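Local coordinates for cell division control protein Cdc48 (Mycobacterium smegmatis, PDB 5E7P) that probably binds and hydrolyses ATP as a Cdc48-type AAA ATPase, here with ADP held at two nucleotide sites, at residues Leu134-Leu147 with Leu177-Val191. Residues are numbered along the deposited sequence; the frame is centred on the assembly and turned at random.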
loop_
_atom_site.group_PDB
_atom_site.type_symbol
_atom_site.label_atom_id
_atom_site.label_comp_id
_atom_site.label_asym_id
_atom_site.label_seq_id
_atom_site.Cartn_x
_atom_site.Cartn_y
_atom_site.Cartn_z
ATOM N N LEU A 134 -3.151 15.006 6.345
ATOM C CA LEU A 134 -1.812 14.891 5.773
ATOM C C LEU A 134 -1.499 13.475 5.306
ATOM O O LEU A 134 -0.349 13.154 5.009
ATOM C CB LEU A 134 -0.758 15.343 6.785
ATOM C CG LEU A 134 -0.794 16.819 7.182
ATOM C CD1 LEU A 134 0.209 17.099 8.292
ATOM C CD2 LEU A 134 -0.524 17.702 5.974
ATOM N N LEU A 135 -2.527 12.635 5.239
ATOM C CA LEU A 135 -2.351 11.232 4.879
ATOM C C LEU A 135 -1.679 11.072 3.517
ATOM O O LEU A 135 -2.151 11.611 2.514
ATOM C CB LEU A 135 -3.700 10.511 4.892
ATOM C CG LEU A 135 -3.672 8.981 4.895
ATOM C CD1 LEU A 135 -2.962 8.456 6.138
ATOM C CD2 LEU A 135 -5.089 8.425 4.814
ATOM N N GLY A 136 -0.569 10.342 3.493
ATOM C CA GLY A 136 0.128 10.043 2.254
ATOM C C GLY A 136 1.214 11.034 1.874
ATOM O O GLY A 136 2.066 10.732 1.040
ATOM N N LYS A 137 1.191 12.217 2.479
ATOM C CA LYS A 137 2.147 13.264 2.129
ATOM C C LYS A 137 3.522 13.042 2.758
ATOM O O LYS A 137 3.632 12.466 3.842
ATOM C CB LYS A 137 1.599 14.642 2.508
ATOM C CG LYS A 137 0.325 15.009 1.768
ATOM C CD LYS A 137 -0.006 16.484 1.911
ATOM C CE LYS A 137 -1.208 16.855 1.052
ATOM N NZ LYS A 137 -1.489 18.317 1.091
ATOM N N VAL A 138 4.565 13.499 2.069
ATOM C CA VAL A 138 5.935 13.359 2.558
ATOM C C VAL A 138 6.344 14.512 3.470
ATOM O O VAL A 138 5.997 15.669 3.230
ATOM C CB VAL A 138 6.957 13.232 1.408
ATOM C CG1 VAL A 138 6.806 11.895 0.703
ATOM C CG2 VAL A 138 6.806 14.382 0.429
ATOM N N MET A 139 7.086 14.182 4.521
ATOM C CA MET A 139 7.497 15.164 5.512
ATOM C C MET A 139 9.009 15.152 5.683
ATOM O O MET A 139 9.652 14.109 5.567
ATOM C CB MET A 139 6.826 14.874 6.858
ATOM C CG MET A 139 5.308 14.808 6.809
ATOM S SD MET A 139 4.546 16.410 6.495
ATOM C CE MET A 139 2.892 15.910 6.026
ATOM N N THR A 140 9.568 16.326 5.954
ATOM C CA THR A 140 10.982 16.470 6.260
ATOM C C THR A 140 11.097 17.540 7.336
ATOM O O THR A 140 10.347 18.516 7.319
ATOM C CB THR A 140 11.793 16.903 5.020
ATOM O OG1 THR A 140 11.490 16.041 3.917
ATOM C CG2 THR A 140 13.287 16.845 5.306
ATOM N N VAL A 141 12.017 17.355 8.277
ATOM C CA VAL A 141 12.182 18.312 9.368
ATOM C C VAL A 141 12.504 19.705 8.832
ATOM O O VAL A 141 13.402 19.867 8.004
ATOM C CB VAL A 141 13.273 17.865 10.363
ATOM C CG1 VAL A 141 13.590 18.981 11.350
ATOM C CG2 VAL A 141 12.834 16.608 11.096
ATOM N N GLY A 142 11.749 20.700 9.292
ATOM C CA GLY A 142 11.950 22.074 8.873
ATOM C C GLY A 142 11.009 22.510 7.765
ATOM O O GLY A 142 10.917 23.697 7.454
ATOM N N ASP A 143 10.309 21.549 7.170
ATOM C CA ASP A 143 9.384 21.836 6.077
ATOM C C ASP A 143 8.174 22.642 6.530
ATOM O O ASP A 143 7.735 22.537 7.671
ATOM C CB ASP A 143 8.899 20.540 5.421
ATOM C CG ASP A 143 9.915 19.956 4.462
ATOM O OD1 ASP A 143 11.121 20.241 4.618
ATOM O OD2 ASP A 143 9.506 19.210 3.550
ATOM N N THR A 144 7.637 23.446 5.619
ATOM C CA THR A 144 6.362 24.110 5.842
ATOM C C THR A 144 5.275 23.374 5.068
ATOM O O THR A 144 5.293 23.340 3.839
ATOM C CB THR A 144 6.399 25.580 5.395
ATOM O OG1 THR A 144 7.286 26.317 6.244
ATOM C CG2 THR A 144 5.013 26.193 5.479
ATOM N N VAL A 145 4.336 22.773 5.792
ATOM C CA VAL A 145 3.232 22.060 5.161
ATOM C C VAL A 145 1.911 22.790 5.354
ATOM O O VAL A 145 1.711 23.491 6.348
ATOM C CB VAL A 145 3.093 20.621 5.695
ATOM C CG1 VAL A 145 4.230 19.755 5.188
ATOM C CG2 VAL A 145 3.045 20.618 7.216
ATOM N N SER A 146 1.012 22.622 4.392
ATOM C CA SER A 146 -0.312 23.218 4.469
ATOM C C SER A 146 -1.371 22.128 4.550
ATOM O O SER A 146 -1.359 21.182 3.763
ATOM C CB SER A 146 -0.562 24.100 3.247
ATOM O OG SER A 146 -0.311 23.379 2.054
ATOM N N LEU A 147 -2.283 22.258 5.509
ATOM C CA LEU A 147 -3.364 21.292 5.663
ATOM C C LEU A 147 -4.396 21.458 4.556
ATOM O O LEU A 147 -5.025 20.492 4.129
ATOM C CB LEU A 147 -4.043 21.450 7.025
ATOM C CG LEU A 147 -3.183 21.246 8.273
ATOM C CD1 LEU A 147 -4.054 21.260 9.524
ATOM C CD2 LEU A 147 -2.391 19.956 8.176
ATOM N N LEU A 177 -0.611 27.212 7.765
ATOM C CA LEU A 177 0.702 26.654 7.464
ATOM C C LEU A 177 1.426 26.230 8.738
ATOM O O LEU A 177 1.573 27.014 9.674
ATOM C CB LEU A 177 1.549 27.655 6.674
ATOM C CG LEU A 177 1.472 27.591 5.144
ATOM C CD1 LEU A 177 0.039 27.707 4.642
ATOM C CD2 LEU A 177 2.343 28.670 4.521
ATOM N N LEU A 178 1.868 24.978 8.764
ATOM C CA LEU A 178 2.571 24.433 9.915
ATOM C C LEU A 178 4.022 24.159 9.549
ATOM O O LEU A 178 4.395 24.216 8.378
ATOM C CB LEU A 178 1.908 23.134 10.368
ATOM C CG LEU A 178 0.392 23.170 10.551
ATOM C CD1 LEU A 178 -0.147 21.769 10.782
ATOM C CD2 LEU A 178 0.009 24.092 11.699
ATOM N N THR A 179 4.840 23.865 10.554
ATOM C CA THR A 179 6.220 23.458 10.315
ATOM C C THR A 179 6.502 22.113 10.969
ATOM O O THR A 179 5.970 21.809 12.036
ATOM C CB THR A 179 7.241 24.505 10.815
ATOM O OG1 THR A 179 7.019 24.775 12.203
ATOM C CG2 THR A 179 7.114 25.799 10.023
ATOM N N VAL A 180 7.333 21.309 10.319
ATOM C CA VAL A 180 7.692 19.997 10.836
ATOM C C VAL A 180 8.917 20.108 11.735
ATOM O O VAL A 180 10.023 20.370 11.260
ATOM C CB VAL A 180 7.985 19.009 9.693
ATOM C CG1 VAL A 180 8.320 17.633 10.249
ATOM C CG2 VAL A 180 6.799 18.935 8.740
ATOM N N THR A 181 8.720 19.908 13.035
ATOM C CA THR A 181 9.806 20.046 14.000
ATOM C C THR A 181 10.538 18.730 14.238
ATOM O O THR A 181 11.658 18.724 14.752
ATOM C CB THR A 181 9.299 20.582 15.349
ATOM O OG1 THR A 181 8.623 19.537 16.058
ATOM C CG2 THR A 181 8.346 21.746 15.131
ATOM N N ALA A 182 9.906 17.623 13.859
ATOM C CA ALA A 182 10.493 16.301 14.058
ATOM C C ALA A 182 9.798 15.219 13.236
ATOM O O ALA A 182 8.585 15.260 13.025
ATOM C CB ALA A 182 10.466 15.929 15.533
ATOM N N VAL A 183 10.581 14.247 12.779
ATOM C CA VAL A 183 10.040 13.049 12.149
ATOM C C VAL A 183 10.714 11.814 12.739
ATOM O O VAL A 183 11.760 11.913 13.382
ATOM C CB VAL A 183 10.238 13.057 10.620
ATOM C CG1 VAL A 183 9.428 14.173 9.981
ATOM C CG2 VAL A 183 11.713 13.187 10.274
ATOM N N ASP A 184 10.109 10.653 12.518
ATOM C CA ASP A 184 10.650 9.395 13.018
ATOM C C ASP A 184 10.189 8.255 12.117
ATOM O O ASP A 184 8.988 8.042 11.960
ATOM C CB ASP A 184 10.204 9.156 14.462
ATOM C CG ASP A 184 10.903 7.972 15.106
ATOM O OD1 ASP A 184 12.058 7.685 14.728
ATOM O OD2 ASP A 184 10.300 7.329 15.995
ATOM N N PRO A 185 11.135 7.522 11.505
ATOM C CA PRO A 185 12.598 7.642 11.586
ATOM C C PRO A 185 13.129 8.922 10.936
ATOM O O PRO A 185 12.405 9.544 10.163
ATOM C CB PRO A 185 13.086 6.411 10.814
ATOM C CG PRO A 185 11.987 6.101 9.871
ATOM C CD PRO A 185 10.729 6.416 10.621
ATOM N N PRO A 186 14.370 9.321 11.268
ATOM C CA PRO A 186 14.976 10.533 10.703
ATOM C C PRO A 186 15.053 10.499 9.179
ATOM O O PRO A 186 15.106 9.422 8.585
ATOM C CB PRO A 186 16.389 10.525 11.293
ATOM C CG PRO A 186 16.256 9.767 12.561
ATOM C CD PRO A 186 15.236 8.700 12.286
ATOM N N GLY A 187 15.061 11.676 8.561
ATOM C CA GLY A 187 15.145 11.779 7.116
ATOM C C GLY A 187 13.849 12.251 6.491
ATOM O O GLY A 187 13.348 13.326 6.817
ATOM N N THR A 188 13.306 11.445 5.585
ATOM C CA THR A 188 12.054 11.779 4.917
ATOM C C THR A 188 11.018 10.679 5.118
ATOM O O THR A 188 11.284 9.503 4.861
ATOM C CB THR A 188 12.260 12.027 3.414
ATOM O OG1 THR A 188 13.093 13.177 3.233
ATOM C CG2 THR A 188 10.926 12.270 2.728
ATOM N N VAL A 189 9.837 11.068 5.585
ATOM C CA VAL A 189 8.796 10.108 5.919
ATOM C C VAL A 189 7.459 10.477 5.289
ATOM O O VAL A 189 7.232 11.624 4.910
ATOM C CB VAL A 189 8.597 10.010 7.442
ATOM C CG1 VAL A 189 9.868 9.527 8.122
ATOM C CG2 VAL A 189 8.169 11.353 8.002
ATOM N N SER A 190 6.576 9.491 5.180
ATOM C CA SER A 190 5.232 9.717 4.669
ATOM C C SER A 190 4.213 9.409 5.759
ATOM O O SER A 190 4.396 8.473 6.538
ATOM C CB SER A 190 4.971 8.837 3.449
ATOM O OG SER A 190 5.109 7.467 3.784
ATOM N N VAL A 191 3.142 10.193 5.815
ATOM C CA VAL A 191 2.102 9.975 6.815
ATOM C C VAL A 191 1.222 8.786 6.442
ATOM O O VAL A 191 0.546 8.792 5.413
ATOM C CB VAL A 191 1.228 11.225 7.021
ATOM C CG1 VAL A 191 0.180 10.967 8.089
ATOM C CG2 VAL A 191 2.093 12.426 7.391
HETATM O O HOH W 1 14.053 15.168 8.463
#
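Met139 packs over Val180, Val189 and Val191 where two antiparallel strand pairings meet. They belong to a small beta subdomain, probably the second half of a Cdc48-type N domain. Strand 138-140 pairs with 188-190, and strand 144-146 with 177-184. Between strands 138-140 and 144-146, a type II turn from Thr140 to Asp143 reverses the chain, with Gly142 at positive phi.

The packed side is apolar. With its chain bent at chi2 (-69°), Met139 places SD by Val180 and CE by Val191. The Met139 and Val180 side chains cross at about a right angle, with Met139 SD 4.1 Å from Val180 CG2; Met139 CE meets Val191 CG2 at 3.8 Å. Farther along the same side, Leu178 CD1 lies 3.9 Å from Leu147 CD2. Trp199 of strand 196-199 also touches Leu178. Met139 N donates to Val189 O almost in line with the carbonyl (C=O...N 168°).

The end at Val141 and Gly187 is more open to solvent. Val141 is exposed, and its CG2 rests on Val183 CG2 at 3.7 Å. Thr188 OG1 donates a weak hydrogen bond of 3.4 Å to Thr140 OG1. Here one water bridges the backbones: it accepts from Val141 N at 3.0 Å and donates to Gly187 O at 2.6 Å.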